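Local coordinates for protein ZYRO0G01672p (PDB 4U8T) that probably reads N6-methyladenosine in mRNA through its YTH domain, the part of the protein that forms this chain and is bound here to methylated RNA, at residues Ile20-His25 against Ile153-Leu158; Lys70-Phe75 against Arg115-Arg120; Lys138-Ser143 against Gln147-Thr152. One frame throughout, in Å; residues are numbered along the deposited sequence.

Contact 1: Ile20-His25 against Ile153-Leu158; sequences IHVPDH and ISKSIL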
loop_
_atom_site.group_PDB
_atom_site.type_symbol
_atom_site.label_atom_id
_atom_site.label_comp_id
_atom_site.label_asym_id
_atom_site.label_seq_id
_atom_site.Cartn_x
_atom_site.Cartn_y
_atom_site.Cartn_z
ATOM N N ILE A 20 6.680 6.818 -12.329
ATOM C CA ILE A 20 6.999 6.531 -10.940
ATOM C C ILE A 20 8.460 6.213 -10.835
ATOM O O ILE A 20 8.903 5.199 -11.333
ATOM C CB ILE A 20 6.210 5.349 -10.378
ATOM C CG1 ILE A 20 4.717 5.605 -10.497
ATOM C CG2 ILE A 20 6.547 5.156 -8.928
ATOM C CD1 ILE A 20 3.872 4.452 -10.044
ATOM N N HIS A 21 9.220 7.070 -10.180
ATOM C CA HIS A 21 10.620 6.771 -10.023
ATOM C C HIS A 21 10.883 6.088 -8.701
ATOM O O HIS A 21 10.709 6.676 -7.631
ATOM C CB HIS A 21 11.470 8.031 -10.119
ATOM C CG HIS A 21 12.865 7.827 -9.629
ATOM N ND1 HIS A 21 13.767 7.010 -10.277
ATOM C CD2 HIS A 21 13.506 8.302 -8.535
ATOM C CE1 HIS A 21 14.902 6.993 -9.605
ATOM N NE2 HIS A 21 14.771 7.772 -8.547
ATOM N N VAL A 22 11.340 4.846 -8.797
ATOM C CA VAL A 22 11.586 4.011 -7.631
ATOM C C VAL A 22 13.060 4.049 -7.238
ATOM O O VAL A 22 13.876 3.425 -7.889
ATOM C CB VAL A 22 11.167 2.545 -7.935
ATOM C CG1 VAL A 22 11.328 1.675 -6.736
ATOM C CG2 VAL A 22 9.746 2.502 -8.396
ATOM N N PRO A 23 13.405 4.742 -6.153
ATOM C CA PRO A 23 14.807 4.782 -5.720
ATOM C C PRO A 23 15.362 3.407 -5.373
ATOM O O PRO A 23 14.621 2.557 -4.918
ATOM C CB PRO A 23 14.767 5.675 -4.482
ATOM C CG PRO A 23 13.503 6.407 -4.579
ATOM C CD PRO A 23 12.543 5.514 -5.260
ATOM N N ASP A 24 16.651 3.190 -5.584
ATOM C CA ASP A 24 17.241 1.893 -5.290
ATOM C C ASP A 24 17.048 1.502 -3.818
ATOM O O ASP A 24 16.896 2.365 -2.957
ATOM C CB ASP A 24 18.722 1.901 -5.660
ATOM C CG ASP A 24 18.961 2.037 -7.175
ATOM O OD1 ASP A 24 18.192 1.486 -7.998
ATOM O OD2 ASP A 24 19.939 2.713 -7.552
ATOM N N HIS A 25 17.003 0.193 -3.567
ATOM C CA HIS A 25 16.930 -0.392 -2.224
ATOM C C HIS A 25 15.600 -0.136 -1.524
ATOM O O HIS A 25 15.508 -0.239 -0.306
ATOM C CB HIS A 25 18.102 0.103 -1.374
ATOM C CG HIS A 25 19.406 0.004 -2.093
ATOM N ND1 HIS A 25 19.885 -1.187 -2.588
ATOM C CD2 HIS A 25 20.283 0.956 -2.487
ATOM C CE1 HIS A 25 21.020 -0.971 -3.226
ATOM N NE2 HIS A 25 21.280 0.322 -3.184
ATOM N N ILE A 153 9.595 -8.004 -8.957
ATOM C CA ILE A 153 8.178 -8.269 -9.126
ATOM C C ILE A 153 7.349 -7.012 -8.899
ATOM O O ILE A 153 6.419 -6.754 -9.618
ATOM C CB ILE A 153 7.717 -9.396 -8.205
ATOM C CG1 ILE A 153 8.153 -10.735 -8.792
ATOM C CG2 ILE A 153 6.239 -9.436 -8.106
ATOM C CD1 ILE A 153 8.064 -11.897 -7.850
ATOM N N SER A 154 7.695 -6.224 -7.898
ATOM C CA SER A 154 6.971 -4.997 -7.593
ATOM C C SER A 154 6.951 -3.978 -8.720
ATOM O O SER A 154 5.941 -3.332 -8.965
ATOM C CB SER A 154 7.566 -4.330 -6.362
ATOM O OG SER A 154 7.305 -5.058 -5.196
ATOM N N LYS A 155 8.088 -3.786 -9.361
ATOM C CA LYS A 155 8.196 -2.858 -10.459
ATOM C C LYS A 155 7.321 -3.296 -11.628
ATOM O O LYS A 155 6.750 -2.466 -12.304
ATOM C CB LYS A 155 9.657 -2.694 -10.881
ATOM C CG LYS A 155 10.445 -1.816 -9.923
ATOM C CD LYS A 155 11.941 -1.836 -10.150
ATOM C CE LYS A 155 12.647 -0.988 -9.106
ATOM N NZ LYS A 155 14.128 -0.867 -9.269
ATOM N N SER A 156 7.192 -4.594 -11.851
ATOM C CA SER A 156 6.273 -5.068 -12.865
ATOM C C SER A 156 4.825 -4.723 -12.515
ATOM O O SER A 156 4.048 -4.360 -13.386
ATOM C CB SER A 156 6.409 -6.570 -13.068
ATOM O OG SER A 156 7.647 -6.887 -13.658
ATOM N N ILE A 157 4.463 -4.873 -11.247
ATOM C CA ILE A 157 3.139 -4.540 -10.769
ATOM C C ILE A 157 2.925 -3.036 -10.903
ATOM O O ILE A 157 1.854 -2.572 -11.275
ATOM C CB ILE A 157 2.954 -4.975 -9.304
ATOM C CG1 ILE A 157 3.052 -6.484 -9.184
ATOM C CG2 ILE A 157 1.640 -4.480 -8.743
ATOM C CD1 ILE A 157 2.999 -6.975 -7.808
ATOM N N LEU A 158 3.946 -2.257 -10.591
ATOM C CA LEU A 158 3.797 -0.821 -10.710
ATOM C C LEU A 158 3.548 -0.433 -12.165
ATOM O O LEU A 158 2.905 0.564 -12.432
ATOM C CB LEU A 158 5.012 -0.091 -10.178
ATOM C CG LEU A 158 5.169 0.017 -8.671
ATOM C CD1 LEU A 158 6.345 0.907 -8.396
ATOM C CD2 LEU A 158 3.929 0.563 -8.030
#

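Contact 2: Lys70-Phe75 against Arg115-Arg120; sequences KIYLLF and RWIVVR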
loop_
_atom_site.group_PDB
_atom_site.type_symbol
_atom_site.label_atom_id
_atom_site.label_comp_id
_atom_site.label_asym_id
_atom_site.label_seq_id
_atom_site.Cartn_x
_atom_site.Cartn_y
_atom_site.Cartn_z
ATOM N N LYS A 70 12.572 4.302 -0.393
ATOM C CA LYS A 70 11.212 4.483 0.074
ATOM C C LYS A 70 10.545 3.165 0.390
ATOM O O LYS A 70 11.041 2.105 0.034
ATOM C CB LYS A 70 10.402 5.236 -0.978
ATOM C CG LYS A 70 10.820 6.701 -1.183
ATOM C CD LYS A 70 10.046 7.347 -2.334
ATOM C CE LYS A 70 10.512 8.777 -2.631
ATOM N NZ LYS A 70 9.622 9.491 -3.608
ATOM N N ILE A 71 9.398 3.236 1.041
ATOM C CA ILE A 71 8.555 2.056 1.206
ATOM C C ILE A 71 7.225 2.281 0.511
ATOM O O ILE A 71 6.502 3.217 0.810
ATOM C CB ILE A 71 8.315 1.703 2.691
ATOM C CG1 ILE A 71 9.542 1.019 3.267
ATOM C CG2 ILE A 71 7.148 0.766 2.841
ATOM C CD1 ILE A 71 9.350 0.528 4.606
ATOM N N TYR A 72 6.934 1.419 -0.453
ATOM C CA TYR A 72 5.704 1.485 -1.217
ATOM C C TYR A 72 4.662 0.567 -0.611
ATOM O O TYR A 72 4.939 -0.537 -0.188
ATOM C CB TYR A 72 5.963 1.120 -2.662
ATOM C CG TYR A 72 6.804 2.139 -3.370
ATOM C CD1 TYR A 72 8.181 2.087 -3.306
ATOM C CD2 TYR A 72 6.224 3.156 -4.108
ATOM C CE1 TYR A 72 8.946 3.018 -3.937
ATOM C CE2 TYR A 72 6.974 4.074 -4.734
ATOM C CZ TYR A 72 8.346 4.007 -4.655
ATOM O OH TYR A 72 9.121 4.941 -5.297
ATOM N N LEU A 73 3.448 1.075 -0.562
ATOM C CA LEU A 73 2.318 0.347 -0.042
ATOM C C LEU A 73 1.325 0.119 -1.166
ATOM O O LEU A 73 0.865 1.055 -1.794
ATOM C CB LEU A 73 1.680 1.116 1.112
ATOM C CG LEU A 73 2.582 1.572 2.260
ATOM C CD1 LEU A 73 1.818 2.477 3.182
ATOM C CD2 LEU A 73 3.105 0.369 3.034
ATOM N N LEU A 74 1.004 -1.134 -1.420
ATOM C CA LEU A 74 0.064 -1.467 -2.460
ATOM C C LEU A 74 -1.244 -1.860 -1.806
ATOM O O LEU A 74 -1.319 -2.876 -1.160
ATOM C CB LEU A 74 0.631 -2.585 -3.345
ATOM C CG LEU A 74 2.121 -2.448 -3.769
ATOM C CD1 LEU A 74 2.534 -3.542 -4.721
ATOM C CD2 LEU A 74 2.492 -1.119 -4.382
ATOM N N PHE A 75 -2.253 -1.008 -1.918
ATOM C CA PHE A 75 -3.508 -1.179 -1.201
ATOM C C PHE A 75 -4.525 -2.100 -1.894
ATOM O O PHE A 75 -4.705 -2.082 -3.091
ATOM C CB PHE A 75 -4.161 0.164 -0.965
ATOM C CG PHE A 75 -3.609 0.929 0.184
ATOM C CD1 PHE A 75 -2.402 1.574 0.091
ATOM C CD2 PHE A 75 -4.329 1.053 1.350
ATOM C CE1 PHE A 75 -1.925 2.293 1.135
ATOM C CE2 PHE A 75 -3.841 1.757 2.400
ATOM C CZ PHE A 75 -2.641 2.383 2.295
ATOM N N ARG A 115 2.056 9.292 1.587
ATOM C CA ARG A 115 1.853 10.145 0.436
ATOM C C ARG A 115 1.283 9.335 -0.730
ATOM O O ARG A 115 1.906 8.402 -1.201
ATOM C CB ARG A 115 3.159 10.873 0.138
ATOM C CG ARG A 115 3.166 12.214 0.858
ATOM C CD ARG A 115 4.526 12.821 1.164
ATOM N NE ARG A 115 5.501 12.683 0.091
ATOM C CZ ARG A 115 6.801 12.915 0.246
ATOM N NH1 ARG A 115 7.631 12.743 -0.778
ATOM N NH2 ARG A 115 7.264 13.348 1.417
ATOM N N TRP A 116 0.044 9.601 -1.114
ATOM C CA TRP A 116 -0.566 8.848 -2.210
ATOM C C TRP A 116 -0.044 9.216 -3.610
ATOM O O TRP A 116 0.150 10.368 -3.940
ATOM C CB TRP A 116 -2.094 8.974 -2.112
ATOM C CG TRP A 116 -2.648 8.047 -1.078
ATOM C CD1 TRP A 116 -2.665 8.243 0.264
ATOM C CD2 TRP A 116 -3.237 6.769 -1.299
ATOM N NE1 TRP A 116 -3.226 7.181 0.891
ATOM C CE2 TRP A 116 -3.582 6.253 -0.047
ATOM C CE3 TRP A 116 -3.508 6.010 -2.432
ATOM C CZ2 TRP A 116 -4.179 5.014 0.102
ATOM C CZ3 TRP A 116 -4.108 4.783 -2.275
ATOM C CH2 TRP A 116 -4.432 4.299 -1.025
ATOM N N ILE A 117 0.210 8.182 -4.405
ATOM C CA ILE A 117 0.813 8.272 -5.736
ATOM C C ILE A 117 -0.126 7.852 -6.858
ATOM O O ILE A 117 -0.206 8.484 -7.905
ATOM C CB ILE A 117 2.018 7.340 -5.861
ATOM C CG1 ILE A 117 3.175 7.744 -5.004
ATOM C CG2 ILE A 117 2.510 7.270 -7.272
ATOM C CD1 ILE A 117 4.259 6.774 -5.232
ATOM N N VAL A 118 -0.772 6.717 -6.644
ATOM C CA VAL A 118 -1.650 6.108 -7.616
ATOM C C VAL A 118 -2.984 5.838 -6.967
ATOM O O VAL A 118 -3.041 5.316 -5.877
ATOM C CB VAL A 118 -1.097 4.783 -8.141
ATOM C CG1 VAL A 118 -1.952 4.268 -9.251
ATOM C CG2 VAL A 118 0.304 4.953 -8.614
ATOM N N VAL A 119 -4.058 6.222 -7.627
ATOM C CA VAL A 119 -5.373 5.794 -7.218
ATOM C C VAL A 119 -6.022 5.185 -8.432
ATOM O O VAL A 119 -6.428 5.891 -9.333
ATOM C CB VAL A 119 -6.238 6.959 -6.674
ATOM C CG1 VAL A 119 -7.632 6.495 -6.381
ATOM C CG2 VAL A 119 -5.640 7.555 -5.437
ATOM N N ARG A 120 -6.119 3.875 -8.464
ATOM C CA ARG A 120 -6.655 3.199 -9.625
ATOM C C ARG A 120 -6.886 1.740 -9.348
ATOM O O ARG A 120 -6.094 1.115 -8.691
ATOM C CB ARG A 120 -5.720 3.331 -10.814
ATOM C CG ARG A 120 -5.873 2.160 -11.755
ATOM C CD ARG A 120 -4.904 2.090 -12.853
ATOM N NE ARG A 120 -5.404 1.121 -13.795
ATOM C CZ ARG A 120 -4.938 0.969 -15.022
ATOM N NH1 ARG A 120 -5.468 0.059 -15.817
ATOM N NH2 ARG A 120 -3.957 1.737 -15.456
#

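Contact 3: Lys138-Ser143 against Gln147-Thr152; sequences KPVTNS and QEIPAT. With nucleotides of chain G.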
loop_
_atom_site.group_PDB
_atom_site.type_symbol
_atom_site.label_atom_id
_atom_site.label_comp_id
_atom_site.label_asym_id
_atom_site.label_seq_id
_atom_site.Cartn_x
_atom_site.Cartn_y
_atom_site.Cartn_z
ATOM N N LYS A 138 2.710 -18.400 -3.474
ATOM C CA LYS A 138 1.348 -17.932 -3.622
ATOM C C LYS A 138 1.330 -16.634 -4.427
ATOM O O LYS A 138 2.266 -15.863 -4.377
ATOM C CB LYS A 138 0.687 -17.718 -2.266
ATOM C CG LYS A 138 0.614 -18.942 -1.408
ATOM C CD LYS A 138 -0.556 -18.873 -0.497
ATOM C CE LYS A 138 -0.198 -19.306 0.894
ATOM N NZ LYS A 138 -1.423 -19.336 1.750
ATOM N N PRO A 139 0.248 -16.398 -5.170
ATOM C CA PRO A 139 0.106 -15.177 -5.935
ATOM C C PRO A 139 0.035 -13.948 -5.047
ATOM O O PRO A 139 -0.526 -14.036 -3.986
ATOM C CB PRO A 139 -1.219 -15.386 -6.659
ATOM C CG PRO A 139 -1.528 -16.755 -6.502
ATOM C CD PRO A 139 -0.918 -17.270 -5.337
ATOM N N VAL A 140 0.535 -12.810 -5.510
ATOM C CA VAL A 140 0.475 -11.588 -4.735
ATOM C C VAL A 140 -0.973 -11.233 -4.355
ATOM O O VAL A 140 -1.223 -10.567 -3.359
ATOM C CB VAL A 140 1.134 -10.432 -5.482
ATOM C CG1 VAL A 140 0.298 -10.014 -6.628
ATOM C CG2 VAL A 140 1.391 -9.275 -4.524
ATOM N N THR A 141 -1.924 -11.710 -5.142
ATOM C CA THR A 141 -3.319 -11.420 -4.917
ATOM C C THR A 141 -3.830 -12.206 -3.744
ATOM O O THR A 141 -4.963 -12.045 -3.356
ATOM C CB THR A 141 -4.178 -11.753 -6.135
ATOM O OG1 THR A 141 -3.934 -13.099 -6.519
ATOM C CG2 THR A 141 -3.816 -10.890 -7.273
ATOM N N ASN A 142 -2.998 -13.075 -3.191
ATOM C CA ASN A 142 -3.398 -13.831 -2.022
ATOM C C ASN A 142 -2.434 -13.590 -0.873
ATOM O O ASN A 142 -1.838 -14.495 -0.344
ATOM C CB ASN A 142 -3.498 -15.312 -2.345
ATOM C CG ASN A 142 -4.079 -16.105 -1.205
ATOM O OD1 ASN A 142 -4.718 -15.553 -0.316
ATOM N ND2 ASN A 142 -3.888 -17.403 -1.236
ATOM N N SER A 143 -2.274 -12.333 -0.516
ATOM C CA SER A 143 -1.371 -11.926 0.527
ATOM C C SER A 143 -2.100 -11.363 1.708
ATOM O O SER A 143 -3.128 -10.721 1.570
ATOM C CB SER A 143 -0.423 -10.874 0.006
ATOM O OG SER A 143 -0.055 -11.200 -1.297
ATOM N N GLN A 147 2.319 -8.171 3.808
ATOM C CA GLN A 147 3.117 -9.098 3.058
ATOM C C GLN A 147 4.104 -8.383 2.172
ATOM O O GLN A 147 3.716 -7.552 1.365
ATOM C CB GLN A 147 2.228 -9.980 2.222
ATOM C CG GLN A 147 2.997 -10.776 1.222
ATOM C CD GLN A 147 3.923 -11.770 1.851
ATOM O OE1 GLN A 147 3.499 -12.685 2.537
ATOM N NE2 GLN A 147 5.203 -11.591 1.619
ATOM N N GLU A 148 5.381 -8.726 2.305
ATOM C CA GLU A 148 6.417 -8.084 1.516
ATOM C C GLU A 148 6.551 -8.694 0.119
ATOM O O GLU A 148 6.441 -9.901 -0.062
ATOM C CB GLU A 148 7.764 -8.135 2.231
ATOM C CG GLU A 148 8.849 -7.421 1.443
ATOM C CD GLU A 148 10.126 -7.166 2.186
ATOM O OE1 GLU A 148 10.270 -7.607 3.340
ATOM O OE2 GLU A 148 11.003 -6.511 1.603
ATOM N N ILE A 149 6.795 -7.821 -0.855
ATOM C CA ILE A 149 6.937 -8.191 -2.243
ATOM C C ILE A 149 8.349 -7.909 -2.715
ATOM O O ILE A 149 8.902 -6.856 -2.419
ATOM C CB ILE A 149 5.950 -7.403 -3.098
ATOM C CG1 ILE A 149 4.589 -7.436 -2.472
ATOM C CG2 ILE A 149 5.872 -7.924 -4.497
ATOM C CD1 ILE A 149 3.790 -6.274 -2.895
ATOM N N PRO A 150 8.953 -8.855 -3.444
ATOM C CA PRO A 150 10.299 -8.580 -3.948
ATOM C C PRO A 150 10.310 -7.431 -4.955
ATOM O O PRO A 150 9.327 -7.234 -5.663
ATOM C CB PRO A 150 10.701 -9.905 -4.607
ATOM C CG PRO A 150 9.867 -10.896 -4.010
ATOM C CD PRO A 150 8.557 -10.241 -3.714
ATOM N N ALA A 151 11.438 -6.738 -5.059
ATOM C CA ALA A 151 11.553 -5.508 -5.844
ATOM C C ALA A 151 11.277 -5.647 -7.335
ATOM O O ALA A 151 10.586 -4.842 -7.919
ATOM C CB ALA A 151 12.913 -4.928 -5.652
ATOM N N THR A 152 11.864 -6.637 -7.969
ATOM C CA THR A 152 11.691 -6.776 -9.398
ATOM C C THR A 152 10.217 -7.109 -9.721
ATOM O O THR A 152 9.663 -6.581 -10.676
ATOM C CB THR A 152 12.664 -7.817 -9.982
ATOM O OG1 THR A 152 12.333 -8.072 -11.349
ATOM C CG2 THR A 152 12.594 -9.107 -9.198
ATOM P P C G 5 -5.618 -9.722 6.289
ATOM O OP1 C G 5 -6.094 -10.993 6.837
ATOM O OP2 C G 5 -4.302 -9.229 6.641
ATOM O "O5'" C G 5 -5.710 -9.780 4.717
ATOM C "C5'" C G 5 -6.742 -10.483 4.056
ATOM C "C4'" C G 5 -6.161 -11.411 3.039
ATOM O "O4'" C G 5 -5.428 -12.440 3.699
ATOM C "C3'" C G 5 -7.106 -12.153 2.120
ATOM O "O3'" C G 5 -7.423 -11.335 1.013
ATOM C "C2'" C G 5 -6.310 -13.396 1.717
ATOM O "O2'" C G 5 -5.621 -13.185 0.501
ATOM C "C1'" C G 5 -5.275 -13.521 2.839
ATOM N N1 C G 5 -5.307 -14.758 3.624
ATOM C C2 C G 5 -4.049 -15.335 3.753
ATOM O O2 C G 5 -3.089 -14.787 3.201
ATOM N N3 C G 5 -3.888 -16.453 4.473
ATOM C C4 C G 5 -4.938 -16.977 5.050
ATOM N N4 C G 5 -4.714 -18.087 5.731
ATOM C C5 C G 5 -6.239 -16.404 4.935
ATOM C C6 C G 5 -6.400 -15.287 4.215
ATOM P P A G 6 -8.828 -11.400 0.277
ATOM O OP1 A G 6 -9.013 -10.134 -0.388
ATOM O OP2 A G 6 -9.864 -11.888 1.184
ATOM O "O5'" A G 6 -8.623 -12.503 -0.836
ATOM C "C5'" A G 6 -7.695 -12.330 -1.880
ATOM C "C4'" A G 6 -7.501 -13.599 -2.662
ATOM O "O4'" A G 6 -7.105 -14.676 -1.794
ATOM C "C3'" A G 6 -8.702 -14.142 -3.406
ATOM O "O3'" A G 6 -8.836 -13.503 -4.644
ATOM C "C2'" A G 6 -8.356 -15.596 -3.574
ATOM O "O2'" A G 6 -7.433 -15.715 -4.636
ATOM C "C1'" A G 6 -7.624 -15.887 -2.272
ATOM N N9 A G 6 -8.510 -16.414 -1.235
ATOM C C8 A G 6 -8.890 -15.745 -0.119
ATOM N N7 A G 6 -9.661 -16.436 0.666
ATOM C C5 A G 6 -9.785 -17.651 0.021
ATOM C C6 A G 6 -10.478 -18.818 0.357
ATOM N N6 A G 6 -11.216 -18.926 1.459
ATOM N N1 A G 6 -10.411 -19.853 -0.501
ATOM C C2 A G 6 -9.669 -19.715 -1.606
ATOM N N3 A G 6 -8.966 -18.670 -2.027
ATOM C C4 A G 6 -9.061 -17.659 -1.151
#

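Contact 1: Ile20-His25 against Ile153-Leu158
No ring enters the contact that Ile20 and Val22 make with Lys155 and Leu158; the imidazoles of His21 and His25 do not touch 153-158, and each has an atom of its own segment over one face. Pro23 N lies above one face of the His21 ring, offset toward its rim, and Asp24 CB covers one face of the His25 ring in the same off-centre way. Between the segments aliphatic carbon does the work. Val22 divides its two methyls between two partners: CG1, set anti to its backbone N (chi1 -177°), reaches Lys155 CE at 3.8 Å, while CG2 turns to Leu158 CD1, also at 3.8 Å. That same Leu158 CD1 has Ile20 CG2 as a looser neighbour, 4.3 Å away. Lys155 leaves helix 151-161 fully extended beyond CG, and its methylenes reach from the helix toward the loop, where CE meets Val22 CG1 at a slant. There NZ stops 4.9 Å from Asp24 OD1, an opposite charge near but not in contact. Val22 also touches Phe28 of strand 27-33 and Tyr72 of strand 71-77, so this loop, just before strand 27-33, packs on both the sheet and helix 151-161. With no hydrogen bond across the two segments, the fit rests on apolar packing: Leu158 is buried, whereas the lysine lends its greasy stem and could at most add a weak, longer-range attraction to Asp24.

Contact 2: Lys70-Phe75 against Arg115-Arg120
Phe75 and Tyr72 meet Trp116 and Ile117 in a purely apolar contact between second-neighbour strands of the mixed sheet at the centre of the YTH domain, a member of the PUA clan. Strand 82-94 runs between strands 71-77 and 111-123, so the side chains, not the backbones, bridge the distance. A classic beta bulge, in which Ile117 and Val118 both face Val86, interrupts the regular alternation of strand 111-123. Toward helix 36-45, whose Val39 touches both aromatic residues, Trp116 CH2 and CZ2 lie over one face of the Phe75 ring. The centroids of the two six-membered rings are 4.6 Å apart and the planes meet at 38°, an oblique pairing. Trp116 NE1 is hydrogen-bonded to Ser42 OG, which helps fix the indole's rotation, and Trp48 meets the Phe75 ring edge-to-face. With an alanine in place of Phe75, Trp116 CZ2 and CH2 would probably lose the ring face they rest on, and Trp48 its edge-to-face partner. The second meeting point is smaller: Ile117 CD1 approaches the edge of Tyr72, near the ring plane, 3.9 Å from CE2. Trp116 CZ2 lies over the centre of the Phe75 ring, 3.6 Å above its plane.

Contact 3: Lys138-Ser143 against Gln147-Thr152
Gln147 has CG anti to its backbone N (chi1 169°) and then bends sharply at chi2 (65°), which lays the start of its chain against Ser143 and folds the amide back toward its own backbone. Both Gln147 CB and Gln147 CG therefore sit 3.6 Å from Ser143 CB, a carbon-to-carbon meeting. The folded amide spends NE2 on the next residue's carbonyl, Glu148 O, at 2.7 Å; the N-H points well at the oxygen (160°), which lies near the amide plane of Gln147, although the donor is somewhat tilted from the carbonyl plane. Ser143 OG in turn donates to Val140 O, tying the turn together, though the modelled length of that bond is doubtful at this resolution. Deeper in, Val140 CG2 and Ile149 CD1 meet at 4.2 Å, their side chains crossing obliquely, and both residues also rest on Val30 and Ile132. A backbone bond from Asn142 N to Pro139 O, 2.8 Å, closes the bend just after strand 138-139. This bend also meets RNA: Ser143 O lies 3.4 Å from C4' of C5 of chain G, and Thr141 O is close to the sugar of A6 of chain G. Gln147 and Ile149 hydrogen-bond through their backbones to Val30 and Phe28, and Pro150 then takes the N-cap position of helix 151-161. This is an RNA-contacting loop of a YTH domain, packed through Val140 and Ile149 on strand 27-33 of the mixed sheet and on Ile132.

Along the chain, contact 1 closes a long loop that encloses the other two: contact 2 is complete before contact 3 opens, and helix 151-161, which begins in contact 3, carries the second half of contact 1. Their centres lie about 11 Å (contacts 1 and 2), 13 Å (1 and 3) and 15 Å (2 and 3) apart. Contacts 2 and 3 reach the same mixed sheet. Tyr72 touches the loop of contact 1, Ser154 touches Ile149, and Leu74 packs on Ile149, so the three contacts touch one another in turn. The RNA meets contact 3 directly, and its nearest atoms are about 7 Å from contact 2 and about 13 Å from contact 1; helix and sheet join the RNA-contacting loop to the rest of the domain.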